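PDB 5ZBT: lectin-like protein from Entamoeba histolytica HM-1:IMSS-A, which is of unknown function but, as an ERGIC-53-like protein with a legume lectin-like domain, may bind mannose-containing glycans. Local coordinates for residues V75-F80 against P204-G209; M153-S158 against I196-I201; G168-I173 against E185-H190. All coordinates share one frame; numbering follows the deposited sequence.

Interaction 1. Residues V75-F80 against P204-G209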
loop_
_atom_site.group_PDB
_atom_site.type_symbol
_atom_site.label_atom_id
_atom_site.label_comp_id
_atom_site.label_asym_id
_atom_site.label_seq_id
_atom_site.Cartn_x
_atom_site.Cartn_y
_atom_site.Cartn_z
ATOM N N VAL A 75 -13.742 6.251 -4.581
ATOM C CA VAL A 75 -14.243 6.887 -3.365
ATOM C C VAL A 75 -13.960 8.386 -3.390
ATOM O O VAL A 75 -12.962 8.853 -3.949
ATOM C CB VAL A 75 -13.642 6.251 -2.091
ATOM C CG1 VAL A 75 -14.133 4.832 -1.929
ATOM C CG2 VAL A 75 -12.109 6.294 -2.110
ATOM N N ASP A 76 -14.859 9.140 -2.763
ATOM C CA ASP A 76 -14.728 10.586 -2.571
ATOM C C ASP A 76 -14.717 10.827 -1.066
ATOM O O ASP A 76 -15.777 10.970 -0.458
ATOM C CB ASP A 76 -15.875 11.335 -3.248
ATOM C CG ASP A 76 -15.629 12.835 -3.343
ATOM O OD1 ASP A 76 -14.667 13.330 -2.717
ATOM O OD2 ASP A 76 -16.383 13.508 -4.079
ATOM N N LEU A 77 -13.519 10.879 -0.465
ATOM C CA LEU A 77 -13.556 10.759 0.987
ATOM C C LEU A 77 -13.373 12.105 1.669
ATOM O O LEU A 77 -12.719 12.999 1.129
ATOM C CB LEU A 77 -12.457 9.807 1.480
ATOM C CG LEU A 77 -12.587 8.345 1.058
ATOM C CD1 LEU A 77 -11.465 7.558 1.665
ATOM C CD2 LEU A 77 -13.940 7.794 1.494
ATOM N N PRO A 78 -13.936 12.268 2.863
ATOM C CA PRO A 78 -13.503 13.371 3.731
ATOM C C PRO A 78 -12.149 13.035 4.326
ATOM O O PRO A 78 -11.551 12.023 3.947
ATOM C CB PRO A 78 -14.587 13.410 4.809
ATOM C CG PRO A 78 -14.972 11.969 4.939
ATOM C CD PRO A 78 -14.887 11.372 3.550
ATOM N N SER A 79 -11.667 13.845 5.266
ATOM C CA SER A 79 -10.406 13.535 5.920
ATOM C C SER A 79 -10.452 12.108 6.428
ATOM O O SER A 79 -11.441 11.680 7.026
ATOM C CB SER A 79 -10.135 14.512 7.062
ATOM O OG SER A 79 -9.989 15.807 6.525
ATOM N N PHE A 80 -9.404 11.355 6.133
ATOM C CA PHE A 80 -9.454 9.929 6.380
ATOM C C PHE A 80 -8.116 9.447 6.897
ATOM O O PHE A 80 -7.088 10.125 6.782
ATOM C CB PHE A 80 -9.837 9.141 5.118
ATOM C CG PHE A 80 -8.865 9.282 3.994
ATOM C CD1 PHE A 80 -7.770 8.425 3.898
ATOM C CD2 PHE A 80 -9.047 10.263 3.020
ATOM C CE1 PHE A 80 -6.861 8.546 2.864
ATOM C CE2 PHE A 80 -8.160 10.386 1.972
ATOM C CZ PHE A 80 -7.057 9.520 1.889
ATOM N N PRO A 204 -7.758 13.830 -5.461
ATOM C CA PRO A 204 -9.106 13.734 -6.037
ATOM C C PRO A 204 -9.727 12.385 -5.715
ATOM O O PRO A 204 -9.044 11.506 -5.166
ATOM C CB PRO A 204 -8.850 13.889 -7.549
ATOM C CG PRO A 204 -7.422 14.326 -7.686
ATOM C CD PRO A 204 -6.712 13.780 -6.489
ATOM N N PRO A 205 -11.005 12.171 -6.036
ATOM C CA PRO A 205 -11.585 10.821 -5.885
ATOM C C PRO A 205 -10.665 9.740 -6.459
ATOM O O PRO A 205 -10.010 9.940 -7.483
ATOM C CB PRO A 205 -12.899 10.918 -6.664
ATOM C CG PRO A 205 -13.283 12.381 -6.573
ATOM C CD PRO A 205 -11.999 13.167 -6.504
ATOM N N PHE A 206 -10.596 8.591 -5.785
ATOM C CA PHE A 206 -9.587 7.603 -6.151
ATOM C C PHE A 206 -10.093 6.174 -5.969
ATOM O O PHE A 206 -11.015 5.894 -5.198
ATOM C CB PHE A 206 -8.291 7.795 -5.338
ATOM C CG PHE A 206 -8.468 7.611 -3.842
ATOM C CD1 PHE A 206 -8.725 8.702 -3.011
ATOM C CD2 PHE A 206 -8.371 6.357 -3.265
ATOM C CE1 PHE A 206 -8.879 8.542 -1.638
ATOM C CE2 PHE A 206 -8.530 6.191 -1.893
ATOM C CZ PHE A 206 -8.777 7.285 -1.079
ATOM N N TYR A 207 -9.445 5.266 -6.688
ATOM C CA TYR A 207 -9.490 3.848 -6.377
ATOM C C TYR A 207 -8.315 3.487 -5.479
ATOM O O TYR A 207 -7.181 3.914 -5.719
ATOM C CB TYR A 207 -9.410 3.004 -7.642
ATOM C CG TYR A 207 -10.505 3.202 -8.669
ATOM C CD1 TYR A 207 -11.657 2.416 -8.640
ATOM C CD2 TYR A 207 -10.356 4.114 -9.706
ATOM C CE1 TYR A 207 -12.650 2.556 -9.596
ATOM C CE2 TYR A 207 -11.336 4.264 -10.663
ATOM C CZ TYR A 207 -12.483 3.479 -10.604
ATOM O OH TYR A 207 -13.457 3.617 -11.559
ATOM N N LEU A 208 -8.579 2.665 -4.470
ATOM C CA LEU A 208 -7.535 2.206 -3.568
ATOM C C LEU A 208 -6.964 0.895 -4.097
ATOM O O LEU A 208 -7.705 -0.078 -4.303
ATOM C CB LEU A 208 -8.078 2.024 -2.151
ATOM C CG LEU A 208 -6.998 1.602 -1.152
ATOM C CD1 LEU A 208 -5.950 2.714 -1.017
ATOM C CD2 LEU A 208 -7.601 1.281 0.182
ATOM N N GLY A 209 -5.656 0.861 -4.321
ATOM C CA GLY A 209 -4.986 -0.340 -4.776
ATOM C C GLY A 209 -3.917 -0.801 -3.801
ATOM O O GLY A 209 -3.353 -0.005 -3.044
#
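Val75 and Phe206 meet through both backbone and side chain. Val75 N gives a nearly straight hydrogen bond to Phe206 O (2.8 Å, 171°). Phe206 N returns one to Val75 O at 3.0 Å. The two bonds make a single antiparallel hydrogen-bonded bridge. Val75 O also receives a CA-H...O contact from Pro205 CA.

Above this bridge, CG2 of Val75 sits over one face of the Phe206 ring, 3.7 Å from its centroid, in a CH-pi contact. The ring gets there because CG of Phe206 lies between its backbone N and carbonyl carbon (chi1 62°). Leu77 CD1 reaches Phe206 CZ at 3.9 Å, the two side chains crossing at about a right angle. The Phe80 ring comes from the opposite direction, its plane turned 46° from that of Phe206. Farther out, Asp76 and Pro205, both exposed, lie side by side, pointing the same way.

Residues of neighbouring strands complete the surroundings. Leu102 of strand 97-103 touches both Phe80 and Phe206, and Tyr229 of strand 220-231 touches Leu77 and Phe80. The contact thus ties the loop before strand 80-90 to the segment leading into strand 207-213, at one end of the legume-lectin beta sandwich.

Interaction 2. Residues M153-S158 against I196-I201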
loop_
_atom_site.group_PDB
_atom_site.type_symbol
_atom_site.label_atom_id
_atom_site.label_comp_id
_atom_site.label_asym_id
_atom_site.label_seq_id
_atom_site.Cartn_x
_atom_site.Cartn_y
_atom_site.Cartn_z
ATOM N N MET A 153 6.028 14.718 -7.440
ATOM C CA MET A 153 6.479 14.795 -6.054
ATOM C C MET A 153 7.137 13.473 -5.693
ATOM O O MET A 153 6.654 12.410 -6.094
ATOM C CB MET A 153 5.335 15.047 -5.072
ATOM C CG MET A 153 4.475 16.258 -5.328
ATOM S SD MET A 153 3.377 16.522 -3.926
ATOM C CE MET A 153 2.145 17.616 -4.654
ATOM N N TYR A 154 8.229 13.544 -4.933
ATOM C CA TYR A 154 8.914 12.346 -4.451
ATOM C C TYR A 154 9.461 12.608 -3.054
ATOM O O TYR A 154 10.210 13.561 -2.854
ATOM C CB TYR A 154 10.048 11.913 -5.389
ATOM C CG TYR A 154 10.828 10.745 -4.808
ATOM C CD1 TYR A 154 10.340 9.443 -4.886
ATOM C CD2 TYR A 154 12.016 10.949 -4.133
ATOM C CE1 TYR A 154 11.033 8.369 -4.329
ATOM C CE2 TYR A 154 12.714 9.889 -3.573
ATOM C CZ TYR A 154 12.219 8.604 -3.676
ATOM O OH TYR A 154 12.923 7.565 -3.114
ATOM N N TYR A 155 9.104 11.750 -2.106
ATOM C CA TYR A 155 9.504 11.858 -0.711
ATOM C C TYR A 155 9.927 10.481 -0.223
ATOM O O TYR A 155 9.445 9.460 -0.723
ATOM C CB TYR A 155 8.364 12.370 0.179
ATOM C CG TYR A 155 7.968 13.828 -0.011
ATOM C CD1 TYR A 155 7.244 14.237 -1.126
ATOM C CD2 TYR A 155 8.287 14.788 0.945
ATOM C CE1 TYR A 155 6.868 15.562 -1.297
ATOM C CE2 TYR A 155 7.910 16.119 0.782
ATOM C CZ TYR A 155 7.205 16.489 -0.341
ATOM O OH TYR A 155 6.829 17.790 -0.518
ATOM N N GLN A 156 10.813 10.445 0.769
ATOM C CA GLN A 156 11.220 9.145 1.275
ATOM C C GLN A 156 11.622 9.238 2.738
ATOM O O GLN A 156 11.860 10.314 3.286
ATOM C CB GLN A 156 12.354 8.544 0.441
ATOM C CG GLN A 156 13.674 9.270 0.533
ATOM C CD GLN A 156 14.728 8.705 -0.432
ATOM O OE1 GLN A 156 14.407 8.115 -1.472
ATOM N NE2 GLN A 156 15.987 8.878 -0.076
ATOM N N CYS A 157 11.656 8.079 3.368
ATOM C CA CYS A 157 12.097 7.936 4.737
ATOM C C CYS A 157 12.551 6.493 4.898
ATOM O O CYS A 157 12.399 5.662 3.994
ATOM C CB CYS A 157 10.979 8.285 5.726
ATOM S SG CYS A 157 9.999 6.830 6.236
ATOM N N SER A 158 13.083 6.189 6.068
ATOM C CA SER A 158 13.621 4.873 6.348
ATOM C C SER A 158 13.150 4.476 7.733
ATOM O O SER A 158 13.251 5.283 8.662
ATOM C CB SER A 158 15.142 4.901 6.266
ATOM O OG SER A 158 15.686 3.608 6.360
ATOM N N ILE A 196 6.765 10.628 6.604
ATOM C CA ILE A 196 6.648 11.640 5.563
ATOM C C ILE A 196 5.445 12.524 5.872
ATOM O O ILE A 196 4.383 12.040 6.292
ATOM C CB ILE A 196 6.518 10.982 4.171
ATOM C CG1 ILE A 196 7.865 10.425 3.701
ATOM C CG2 ILE A 196 5.905 11.943 3.128
ATOM C CD1 ILE A 196 7.733 9.360 2.615
ATOM N N THR A 197 5.627 13.826 5.687
ATOM C CA THR A 197 4.530 14.780 5.632
ATOM C C THR A 197 4.646 15.544 4.323
ATOM O O THR A 197 5.734 16.024 3.986
ATOM C CB THR A 197 4.572 15.759 6.814
ATOM O OG1 THR A 197 4.441 15.030 8.033
ATOM C CG2 THR A 197 3.439 16.745 6.733
ATOM N N ILE A 198 3.540 15.659 3.593
ATOM C CA ILE A 198 3.491 16.423 2.350
ATOM C C ILE A 198 2.435 17.500 2.497
ATOM O O ILE A 198 1.247 17.196 2.698
ATOM C CB ILE A 198 3.173 15.540 1.132
ATOM C CG1 ILE A 198 4.074 14.310 1.093
ATOM C CG2 ILE A 198 3.325 16.349 -0.161
ATOM C CD1 ILE A 198 3.776 13.421 -0.059
ATOM N N GLU A 199 2.853 18.752 2.369
ATOM C CA GLU A 199 1.904 19.853 2.379
ATOM C C GLU A 199 1.399 20.145 0.967
ATOM O O GLU A 199 2.009 19.758 -0.035
ATOM C CB GLU A 199 2.541 21.101 2.983
ATOM C CG GLU A 199 3.357 20.813 4.213
ATOM C CD GLU A 199 2.525 20.808 5.480
ATOM O OE1 GLU A 199 1.312 21.123 5.406
ATOM O OE2 GLU A 199 3.089 20.482 6.551
ATOM N N ASP A 200 0.251 20.814 0.906
ATOM C CA ASP A 200 -0.331 21.296 -0.351
ATOM C C ASP A 200 -0.371 20.202 -1.431
ATOM O O ASP A 200 -0.000 20.405 -2.589
ATOM C CB ASP A 200 0.413 22.545 -0.843
ATOM C CG ASP A 200 -0.332 23.262 -1.947
ATOM O OD1 ASP A 200 -1.525 23.593 -1.745
ATOM O OD2 ASP A 200 0.274 23.491 -3.022
ATOM N N ILE A 201 -0.852 19.023 -1.047
ATOM C CA ILE A 201 -0.998 17.897 -1.960
ATOM C C ILE A 201 -2.482 17.583 -2.071
ATOM O O ILE A 201 -3.191 17.531 -1.058
ATOM C CB ILE A 201 -0.190 16.672 -1.493
ATOM C CG1 ILE A 201 -0.403 15.480 -2.417
ATOM C CG2 ILE A 201 -0.518 16.299 -0.048
ATOM C CD1 ILE A 201 0.526 14.315 -2.060
#
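Tyr155 lies against Ile196 and Ile198 across the interface of the two sheets. Its CB meets Ile196 first, at 3.9 Å from Ile196 CG2, with Ile196 CD1 also close by. CG of Tyr155 is anti to the carbonyl carbon and beside the backbone N (chi1 -70°), which carries the ring out over Ile198. CD1 of the ring touches Ile198 CD1 at 3.7 Å. CE1 touches Ile198 CG2 at 3.8 Å. Along the other edge, CE2 comes obliquely near Thr197 O, on the same side of the ring as Ile198. At the tip, OH of Tyr155 still has Ile198 CG2 beside it. One face of the ring therefore rests on Ile198. Its CG1 stands 3.8 Å from the ring centroid, only 9° off the normal, in a clear CH-pi contact.

Two neighbours extend the packing. The extended chain of Met153 brings SD to 3.8 Å from Ile198 CG2, and its CE ends 4.0 Å from Ile201 CG1. Toward the other end, Ile196 CD1 packs against the backbone of Gln156, 3.7 Å from Gln156 CA. There Cys157 forms a disulfide with Cys195, just before 196-201. It is a covalent tie between the edge strands of the two sheets.

The strands run roughly antiparallel, at 158°, with axes 7.6 Å apart at their closest. Strand 153-158 bonds to strand 135-142, and strand 191-198 to strand 181-188. Between the two segments there is no hydrogen bond. Apart from the disulfide beside them, the two segments are joined by dispersion and CH-pi contacts, through aromatic carbon, methyl and methylene groups and a thioether.

Interaction 3. Residues G168-I173 against E185-H190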
loop_
_atom_site.group_PDB
_atom_site.type_symbol
_atom_site.label_atom_id
_atom_site.label_comp_id
_atom_site.label_asym_id
_atom_site.label_seq_id
_atom_site.Cartn_x
_atom_site.Cartn_y
_atom_site.Cartn_z
ATOM N N GLY A 168 2.974 -7.698 13.264
ATOM C CA GLY A 168 2.471 -7.033 12.084
ATOM C C GLY A 168 2.533 -5.521 12.164
ATOM O O GLY A 168 1.734 -4.889 12.871
ATOM N N ALA A 169 3.491 -4.936 11.446
ATOM C CA ALA A 169 3.563 -3.489 11.338
ATOM C C ALA A 169 2.307 -2.958 10.650
ATOM O O ALA A 169 1.633 -3.667 9.893
ATOM C CB ALA A 169 4.819 -3.077 10.568
ATOM N N VAL A 170 1.993 -1.696 10.929
ATOM C CA VAL A 170 0.806 -1.033 10.409
ATOM C C VAL A 170 1.268 0.215 9.675
ATOM O O VAL A 170 1.847 1.125 10.286
ATOM C CB VAL A 170 -0.176 -0.684 11.527
ATOM C CG1 VAL A 170 -1.424 -0.020 10.964
ATOM C CG2 VAL A 170 -0.520 -1.950 12.311
ATOM N N LEU A 171 1.049 0.247 8.360
ATOM C CA LEU A 171 1.292 1.443 7.570
ATOM C C LEU A 171 0.115 2.397 7.736
ATOM O O LEU A 171 -1.041 2.005 7.536
ATOM C CB LEU A 171 1.494 1.067 6.097
ATOM C CG LEU A 171 1.479 2.212 5.081
ATOM C CD1 LEU A 171 2.730 3.086 5.229
ATOM C CD2 LEU A 171 1.349 1.676 3.639
ATOM N N ARG A 172 0.399 3.642 8.118
ATOM C CA ARG A 172 -0.656 4.609 8.420
ATOM C C ARG A 172 -0.630 5.739 7.392
ATOM O O ARG A 172 0.378 6.441 7.258
ATOM C CB ARG A 172 -0.515 5.159 9.844
ATOM C CG ARG A 172 -1.691 6.038 10.300
ATOM C CD ARG A 172 -1.490 6.687 11.688
ATOM N NE ARG A 172 -0.770 5.820 12.619
ATOM C CZ ARG A 172 -1.296 4.761 13.223
ATOM N NH1 ARG A 172 -2.570 4.434 13.026
ATOM N NH2 ARG A 172 -0.539 4.020 14.014
ATOM N N ILE A 173 -1.740 5.916 6.682
ATOM C CA ILE A 173 -1.888 6.928 5.640
ATOM C C ILE A 173 -2.996 7.886 6.074
ATOM O O ILE A 173 -4.167 7.495 6.139
ATOM C CB ILE A 173 -2.208 6.287 4.280
ATOM C CG1 ILE A 173 -1.044 5.410 3.811
ATOM C CG2 ILE A 173 -2.561 7.347 3.235
ATOM C CD1 ILE A 173 -1.477 4.296 2.895
ATOM N N GLU A 185 2.830 7.479 8.408
ATOM C CA GLU A 185 3.478 6.964 9.596
ATOM C C GLU A 185 3.492 5.452 9.492
ATOM O O GLU A 185 2.769 4.869 8.684
ATOM C CB GLU A 185 2.748 7.405 10.877
ATOM C CG GLU A 185 2.786 8.908 11.083
ATOM C CD GLU A 185 1.685 9.432 11.981
ATOM O OE1 GLU A 185 0.867 8.621 12.481
ATOM O OE2 GLU A 185 1.655 10.664 12.197
ATOM N N ILE A 186 4.317 4.811 10.306
ATOM C CA ILE A 186 4.289 3.357 10.379
ATOM C C ILE A 186 4.463 2.927 11.830
ATOM O O ILE A 186 5.343 3.427 12.534
ATOM C CB ILE A 186 5.329 2.690 9.454
ATOM C CG1 ILE A 186 5.076 1.176 9.418
ATOM C CG2 ILE A 186 6.742 2.974 9.894
ATOM C CD1 ILE A 186 5.426 0.517 8.105
ATOM N N MET A 187 3.576 2.045 12.285
ATOM C CA MET A 187 3.597 1.526 13.647
ATOM C C MET A 187 4.391 0.226 13.653
ATOM O O MET A 187 3.960 -0.778 13.076
ATOM C CB MET A 187 2.176 1.308 14.176
ATOM C CG MET A 187 2.119 1.083 15.703
ATOM S SD MET A 187 2.792 -0.524 16.256
ATOM C CE MET A 187 1.767 -1.650 15.315
ATOM N N VAL A 188 5.539 0.239 14.323
ATOM C CA VAL A 188 6.416 -0.922 14.409
ATOM C C VAL A 188 6.730 -1.173 15.873
ATOM O O VAL A 188 7.191 -0.264 16.569
ATOM C CB VAL A 188 7.717 -0.717 13.611
ATOM C CG1 VAL A 188 8.588 -1.962 13.698
ATOM C CG2 VAL A 188 7.408 -0.370 12.162
ATOM N N ASN A 189 6.483 -2.398 16.339
ATOM C CA ASN A 189 6.801 -2.798 17.713
ATOM C C ASN A 189 6.240 -1.807 18.735
ATOM O O ASN A 189 6.961 -1.268 19.577
ATOM C CB ASN A 189 8.303 -2.972 17.883
ATOM C CG ASN A 189 8.814 -4.195 17.166
ATOM O OD1 ASN A 189 8.198 -5.260 17.243
ATOM N ND2 ASN A 189 9.925 -4.056 16.450
ATOM N N HIS A 190 4.938 -1.542 18.617
ATOM C CA HIS A 190 4.136 -0.726 19.522
ATOM C C HIS A 190 4.468 0.759 19.495
ATOM O O HIS A 190 3.953 1.511 20.338
ATOM C CB HIS A 190 4.220 -1.238 20.961
ATOM C CG HIS A 190 3.757 -2.654 21.114
ATOM N ND1 HIS A 190 2.422 -3.001 21.155
ATOM C CD2 HIS A 190 4.451 -3.812 21.229
ATOM C CE1 HIS A 190 2.314 -4.312 21.282
ATOM N NE2 HIS A 190 3.530 -4.828 21.324
#
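Val170 and Met187 form one rung of an antiparallel beta hairpin, strands 170-176 and 181-188 of the legume-lectin sandwich. The backbone is the tight part. Met187 N bonds to Val170 O at 2.8 Å, and Val170 N bonds back to Met187 O. Arg172 and Glu185 make the second hydrogen-bonded pair, with Arg172 N 2.7 Å from Glu185 O. Leu171 and Ile186 form the non-hydrogen-bonded pair between them. Their side chains point to the buried face, where Leu171 meets Val100 of the other sheet. Ile186 CG1 packs closely on Val170 O at 3.3 Å. Beyond the strand, Ala169 CB lies 4.1 Å from Val188 CG2.

On the other face Val170, Arg172 and Met187 are partly open to solvent, while Glu185 is buried. Met187 bends at chi2 and chi3 (-71° and -57°), which folds CE back to 3.8 Å from Val170 CG2. Arg172 and Glu185 cross above the strands, their guanidinium and carboxylate planes 67° apart. Asn192 bridges them, taking a bond from Arg172 NH2 and giving one to Glu185 OE1. Glu81 pairs with Arg172 NH1. The two carboxylates probably stabilise the positive charge of Arg172. Glu185 OE1 lies at the guanidinium edge, near the plane, 3.2 Å from Arg172 NE in a salt bridge.

All three contacts belong to one legume lectin-like beta sandwich of two antiparallel sheets. Along the chain, interaction 1 spans the other two, and interaction 3 falls between the segments of interaction 2. Interactions 2 and 3 have centres about 17 Å apart. They share one sheet, in which strands 181-188 and 191-198 are neighbours. Interaction 3 joins strands within that sheet, whereas interaction 2 packs its edge strand against the edge of the other. Interaction 1, centred about 18 Å from interaction 2 and 21 Å from interaction 3, ties a loop to strand 207-213. Interactions 1 and 2 link segments distant in sequence, while interaction 3 is a local hairpin; all lie in one compact domain.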